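PDB 5TI1: fumarylacetoacetate hydrolase from Burkholderia xenovorans, which probably hydrolyses fumarylacetoacetate to fumarate and acetoacetate, the last step of phenylalanine and tyrosine breakdown, with a bound magnesium ion. Local coordinates for residues 127-130 / 131-135; 365-368 / 369-373. All coordinates share one frame; numbering follows the deposited sequence.

Contact 1 (127-130 / 131-135)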
ATOM      1  N   ALA B 127     -43.876  -2.105 -13.009  1.00 67.03           N
ATOM      2  CA  ALA B 127     -43.835  -3.048 -11.892  1.00 62.94           C
ATOM      3  C   ALA B 127     -42.806  -4.154 -12.116  1.00 65.56           C
ATOM      4  O   ALA B 127     -42.112  -4.562 -11.176  1.00 62.11           O
ATOM      5  CB  ALA B 127     -45.222  -3.648 -11.659  1.00 67.65           C
ATOM      6  N   GLU B 128     -42.697  -4.661 -13.346  1.00 61.78           N
ATOM      7  CA  GLU B 128     -41.796  -5.782 -13.598  1.00 63.28           C
ATOM      8  C   GLU B 128     -40.340  -5.372 -13.402  1.00 57.47           C
ATOM      9  O   GLU B 128     -39.598  -6.016 -12.651  1.00 63.08           O
ATOM     10  CB  GLU B 128     -42.023  -6.334 -15.008  1.00 66.89           C
ATOM     11  CG  GLU B 128     -41.343  -7.679 -15.284  1.00 70.60           C
ATOM     12  CD  GLU B 128     -39.853  -7.560 -15.593  1.00 73.85           C
ATOM     13  OE1 GLU B 128     -39.425  -6.495 -16.081  1.00 77.61           O
ATOM     14  OE2 GLU B 128     -39.107  -8.532 -15.346  1.00 75.79           O
ATOM     15  N   LEU B 129     -39.912  -4.306 -14.078  1.00 67.57           N
ATOM     16  CA  LEU B 129     -38.535  -3.848 -13.928  1.00 61.55           C
ATOM     17  C   LEU B 129     -38.255  -3.423 -12.493  1.00 59.16           C
ATOM     18  O   LEU B 129     -37.176  -3.697 -11.952  1.00 51.20           O
ATOM     19  CB  LEU B 129     -38.261  -2.693 -14.888  1.00 56.04           C
ATOM     20  CG  LEU B 129     -36.851  -2.106 -14.803  1.00 53.78           C
ATOM     21  CD1 LEU B 129     -35.812  -3.155 -15.194  1.00 52.28           C
ATOM     22  CD2 LEU B 129     -36.741  -0.855 -15.668  1.00 54.84           C
ATOM     23  N   ARG B 130     -39.228  -2.766 -11.859  1.00 60.34           N
ATOM     24  CA  ARG B 130     -39.064  -2.326 -10.477  1.00 60.38           C
ATOM     25  C   ARG B 130     -38.921  -3.515  -9.533  1.00 53.71           C
ATOM     26  O   ARG B 130     -38.112  -3.480  -8.596  1.00 49.96           O
ATOM     27  CB  ARG B 130     -40.249  -1.443 -10.090  1.00 66.03           C
ATOM     28  CG  ARG B 130     -40.190  -0.809  -8.726  1.00 66.31           C
ATOM     29  CD  ARG B 130     -41.376   0.126  -8.571  1.00 68.62           C
ATOM     30  NE  ARG B 130     -41.708   0.371  -7.173  1.00 72.36           N
ATOM     31  CZ  ARG B 130     -42.740   1.105  -6.773  1.00 72.08           C
ATOM     32  NH1 ARG B 130     -43.542   1.662  -7.669  1.00 66.68           N
ATOM     33  NH2 ARG B 130     -42.970   1.276  -5.477  1.00 73.22           N
ATOM     34  N   GLY B 131     -39.684  -4.583  -9.777  1.00 57.09           N
ATOM     35  CA  GLY B 131     -39.532  -5.806  -9.004  1.00 56.71           C
ATOM     36  C   GLY B 131     -38.183  -6.477  -9.173  1.00 55.16           C
ATOM     37  O   GLY B 131     -37.767  -7.248  -8.303  1.00 58.64           O
ATOM     38  N   ARG B 132     -37.494  -6.215 -10.281  1.00 52.71           N
ATOM     39  CA  ARG B 132     -36.154  -6.740 -10.512  1.00 49.01           C
ATOM     40  C   ARG B 132     -35.063  -5.764 -10.107  1.00 49.33           C
ATOM     41  O   ARG B 132     -34.083  -6.167  -9.474  1.00 49.57           O
ATOM     42  CB  ARG B 132     -35.966  -7.108 -11.987  1.00 53.66           C
ATOM     43  CG  ARG B 132     -36.499  -8.468 -12.361  1.00 61.37           C
ATOM     44  CD  ARG B 132     -36.013  -8.907 -13.731  1.00 59.14           C
ATOM     45  NE  ARG B 132     -36.622  -8.138 -14.813  1.00 60.64           N
ATOM     46  CZ  ARG B 132     -35.968  -7.258 -15.564  1.00 55.82           C
ATOM     47  NH1 ARG B 132     -34.676  -7.035 -15.355  1.00 56.94           N
ATOM     48  NH2 ARG B 132     -36.600  -6.603 -16.525  1.00 54.49           N
ATOM     49  N   ALA B 133     -35.215  -4.486 -10.454  1.00 46.76           N
ATOM     50  CA  ALA B 133     -34.127  -3.529 -10.324  1.00 49.42           C
ATOM     51  C   ALA B 133     -33.999  -2.942  -8.926  1.00 44.19           C
ATOM     52  O   ALA B 133     -32.979  -2.302  -8.638  1.00 49.27           O
ATOM     53  CB  ALA B 133     -34.292  -2.393 -11.342  1.00 46.62           C
ATOM     54  N   LEU B 134     -34.990  -3.136  -8.061  1.00 44.94           N
ATOM     55  CA  LEU B 134     -34.940  -2.651  -6.687  1.00 49.01           C
ATOM     56  C   LEU B 134     -34.948  -3.840  -5.736  1.00 48.99           C
ATOM     57  O   LEU B 134     -35.877  -4.653  -5.754  1.00 49.73           O
ATOM     58  CB  LEU B 134     -36.105  -1.708  -6.385  1.00 47.15           C
ATOM     59  CG  LEU B 134     -35.685  -0.243  -6.494  1.00 48.94           C
ATOM     60  CD1 LEU B 134     -35.556   0.153  -7.953  1.00 54.95           C
ATOM     61  CD2 LEU B 134     -36.659   0.655  -5.771  1.00 56.33           C
ATOM     62  N   ILE B 135     -33.920  -3.925  -4.900  1.00 43.88           N
ATOM     63  CA  ILE B 135     -33.702  -5.048  -3.999  1.00 46.11           C
ATOM     64  C   ILE B 135     -33.637  -4.510  -2.576  1.00 46.89           C
ATOM     65  O   ILE B 135     -33.064  -3.441  -2.335  1.00 42.59           O
ATOM     66  CB  ILE B 135     -32.407  -5.805  -4.373  1.00 46.06           C
ATOM     67  CG1 ILE B 135     -32.629  -6.653  -5.625  1.00 51.72           C
ATOM     68  CG2 ILE B 135     -31.890  -6.649  -3.235  1.00 47.44           C
ATOM     69  CD1 ILE B 135     -32.032  -6.033  -6.881  1.00 50.37           C
TER
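Glu128 and Arg132, one helical turn apart, form a bidentate salt bridge in which the guanidinium presents its NE side to the carboxylate. The first bond, from Arg132 NE to Glu128 OE2, measures 2.6 Å and is practically straight, with the acceptor lying in the guanidinium plane. The second runs from Arg132 NH2 to the syn lone pair of Glu128 OE1 at 2.9 Å and is more bent. The pairing is side-on, through NE and NH2, and twisted, the planes lying 35° apart. Bends in both chains bring the groups together: Glu128 turns at chi2 (-79°), and Arg132 turns at chi3 (-71°), folding its end back along the helix. Two bonds to separate oxygens should restrict rotation of both groups.

Leu129 lies across the Arg132 side chain at about a right angle, its CA over one face of the guanidinium and its CD1 3.8 Å from Arg132 NH2. The same methyl is 4.2 Å from Ala133 CB, a looser apolar contact on the buried side.

In the backbone the last helical bonds run from Gly131 N to Ala127 O, from Ala133 N to Leu129 O at 2.6 Å, and from Leu134 N to Arg130 O at 3.2 Å. Arg130 sends NH1 to Arg124 O.

Leu134 is the first residue to leave helical backbone angles, and there helix 127-133 passes directly into strand 134-136, an outer strand of the five-stranded antiparallel sheet beside strand 64-67, while Ala133 packs on Ala70 and Leu71 of helix 68-73.

Contact 2 (365-368 / 369-373)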
ATOM      1  N   CYS B 365       4.555  11.883  -5.445  1.00 21.73           N
ATOM      2  CA  CYS B 365       3.865  10.605  -5.330  1.00 21.04           C
ATOM      3  C   CYS B 365       2.618  10.614  -6.202  1.00 25.52           C
ATOM      4  O   CYS B 365       1.922  11.629  -6.305  1.00 22.68           O
ATOM      5  CB  CYS B 365       3.500  10.317  -3.867  1.00 21.27           C
ATOM      6  SG  CYS B 365       2.765   8.678  -3.586  1.00 22.07           S
ATOM      7  N   ASN B 366       2.363   9.488  -6.863  1.00 24.70           N
ATOM      8  CA  ASN B 366       1.200   9.356  -7.724  1.00 20.30           C
ATOM      9  C   ASN B 366       0.043   8.755  -6.939  1.00 25.35           C
ATOM     10  O   ASN B 366       0.228   8.125  -5.894  1.00 26.34           O
ATOM     11  CB  ASN B 366       1.522   8.502  -8.952  1.00 19.66           C
ATOM     12  CG  ASN B 366       2.026   7.118  -8.596  1.00 21.82           C
ATOM     13  OD1 ASN B 366       2.616   6.899  -7.528  1.00 18.84           O
ATOM     14  ND2 ASN B 366       1.813   6.172  -9.509  1.00 18.49           N
ATOM     15  N   THR B 367      -1.169   9.007  -7.420  1.00 20.72           N
ATOM     16  CA  THR B 367      -2.354   8.377  -6.848  1.00 20.78           C
ATOM     17  C   THR B 367      -3.148   7.726  -7.968  1.00 23.16           C
ATOM     18  O   THR B 367      -2.962   8.031  -9.150  1.00 25.60           O
ATOM     19  CB  THR B 367      -3.255   9.362  -6.091  1.00 21.73           C
ATOM     20  OG1 THR B 367      -3.834  10.283  -7.021  1.00 23.05           O
ATOM     21  CG2 THR B 367      -2.465  10.145  -5.037  1.00 22.18           C
ATOM     22  N   ARG B 368      -4.042   6.825  -7.572  1.00 20.51           N
ATOM     23  CA  ARG B 368      -4.789   5.982  -8.487  1.00 24.43           C
ATOM     24  C   ARG B 368      -6.244   5.922  -8.047  1.00 22.38           C
ATOM     25  O   ARG B 368      -6.554   6.021  -6.856  1.00 21.65           O
ATOM     26  CB  ARG B 368      -4.199   4.561  -8.531  1.00 19.51           C
ATOM     27  CG  ARG B 368      -2.794   4.514  -9.119  1.00 19.01           C
ATOM     28  CD  ARG B 368      -2.235   3.103  -9.188  1.00 23.82           C
ATOM     29  NE  ARG B 368      -1.828   2.651  -7.863  1.00 25.40           N
ATOM     30  CZ  ARG B 368      -1.250   1.477  -7.604  1.00 27.91           C
ATOM     31  NH1 ARG B 368      -1.012   0.613  -8.584  1.00 27.54           N
ATOM     32  NH2 ARG B 368      -0.922   1.163  -6.353  1.00 26.79           N
ATOM     33  N   VAL B 369      -7.126   5.725  -9.029  1.00 21.34           N
ATOM     34  CA  VAL B 369      -8.549   5.540  -8.772  1.00 21.98           C
ATOM     35  C   VAL B 369      -8.740   4.422  -7.762  1.00 23.70           C
ATOM     36  O   VAL B 369      -8.149   3.345  -7.896  1.00 26.66           O
ATOM     37  CB  VAL B 369      -9.276   5.233 -10.096  1.00 25.51           C
ATOM     38  CG1 VAL B 369     -10.686   4.741  -9.842  1.00 31.90           C
ATOM     39  CG2 VAL B 369      -9.285   6.475 -11.010  1.00 25.95           C
ATOM     40  N   GLY B 370      -9.566   4.671  -6.739  1.00 22.95           N
ATOM     41  CA  GLY B 370      -9.814   3.688  -5.699  1.00 24.18           C
ATOM     42  C   GLY B 370      -8.919   3.795  -4.481  1.00 21.26           C
ATOM     43  O   GLY B 370      -9.176   3.106  -3.484  1.00 21.11           O
ATOM     44  N   ASP B 371      -7.851   4.602  -4.541  1.00 23.37           N
ATOM     45  CA  ASP B 371      -7.043   4.869  -3.356  1.00 21.00           C
ATOM     46  C   ASP B 371      -7.928   5.380  -2.213  1.00 23.53           C
ATOM     47  O   ASP B 371      -8.920   6.084  -2.427  1.00 22.59           O
ATOM     48  CB  ASP B 371      -5.960   5.908  -3.654  1.00 21.06           C
ATOM     49  CG  ASP B 371      -4.734   5.329  -4.359  1.00 28.39           C
ATOM     50  OD1 ASP B 371      -4.569   4.092  -4.457  1.00 20.41           O
ATOM     51  OD2 ASP B 371      -3.909   6.141  -4.825  1.00 25.41           O
ATOM     52  N   LEU B 372      -7.543   5.032  -0.990  1.00 22.52           N
ATOM     53  CA  LEU B 372      -8.295   5.352   0.216  1.00 23.46           C
ATOM     54  C   LEU B 372      -7.429   6.223   1.111  1.00 25.10           C
ATOM     55  O   LEU B 372      -6.276   5.878   1.401  1.00 28.36           O
ATOM     56  CB  LEU B 372      -8.695   4.072   0.954  1.00 25.21           C
ATOM     57  CG  LEU B 372      -9.476   4.206   2.262  1.00 22.62           C
ATOM     58  CD1 LEU B 372     -10.859   4.777   2.001  1.00 23.52           C
ATOM     59  CD2 LEU B 372      -9.559   2.838   2.944  1.00 22.09           C
ATOM     60  N   MET B 373      -7.980   7.340   1.559  1.00 23.67           N
ATOM     61  CA  MET B 373      -7.221   8.305   2.346  1.00 31.26           C
ATOM     62  C   MET B 373      -7.956   8.547   3.658  1.00 31.96           C
ATOM     63  O   MET B 373      -9.029   9.165   3.677  1.00 34.25           O
ATOM     64  CB  MET B 373      -7.003   9.589   1.535  1.00 27.35           C
ATOM     65  CG  MET B 373      -6.420   9.257   0.162  1.00 31.63           C
ATOM     66  SD  MET B 373      -5.148  10.372  -0.407  1.00 38.41           S
ATOM     67  CE  MET B 373      -4.616   9.547  -1.907  1.00 39.90           C
TER
HETATM   68  O   HOH W   1      -2.193   3.720  -5.063  1.00 22.10           O
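Thr367 meets the end of Met373 through its methyl group, Thr367 CG2 lying 3.8 Å from Met373 CE, with the two side chains crossing at about a right angle. Thr367 CG2 is anti to its carbonyl carbon, while OG1 (chi1 67°) is hydrogen-bonded to Asn237 OD1. The threonine therefore offers its apolar branch to the methionine and its polar branch to another loop.

Asp371 folds back over the start of the turn. Its OD2 accepts the backbone N-H of Arg368 at 2.8 Å, with the nitrogen well above the carboxylate plane (60° out of it), and lies 3.5 Å from Thr367 CB. Asp371 N in turn donates to Arg368 O at 3.0 Å, closing a type II beta turn from Arg368 to Asp371. Gly370 occupies its third position with a positive phi (93°), the backbone conformation that glycine supplies there in a type II turn.

The charged ends of Arg368 and Asp371 do not touch, Arg368 NE being 4.6 Å from Asp371 OD1. One water spans the gap: it accepts from Arg368 NE at 3.0 Å, in the guanidinium plane, and donates to Asp371 OD1 at 2.5 Å. Asp371 OD2 also forms a salt bridge with Arg189 of the second subunit, which ties the turn to the dimer interface.

The turn leads from the loop after helix 353-362 into strand 372-374, between strands 151-154 and 223-233 of the mixed sheet. Met373 packs between this sheet and helix 353-362, touching Phe231 and Ile233 on one and Leu357 and His360 on the other.

Contact 1 and contact 2 are separate local structures that do not touch: their centres are 35 Å apart and their nearest atoms about 23 Å. Contact 1 belongs to the N-terminal region of the fumarylacetoacetase, contact 2 to the C-terminal hydrolase region. Both carry the chain into a strand, 127-135 through the end of a helix and 365-373 through a beta turn. Contact 1, its centre about 30 Å from the centre of the chain, lies far from the metal site. Contact 2 is more central, at about 15 Å: the side chain of Met373 is about 7 Å from that of Asp153, a magnesium ligand, and about 11 Å from the magnesium ion itself, near the metal site but too far to be a ligand.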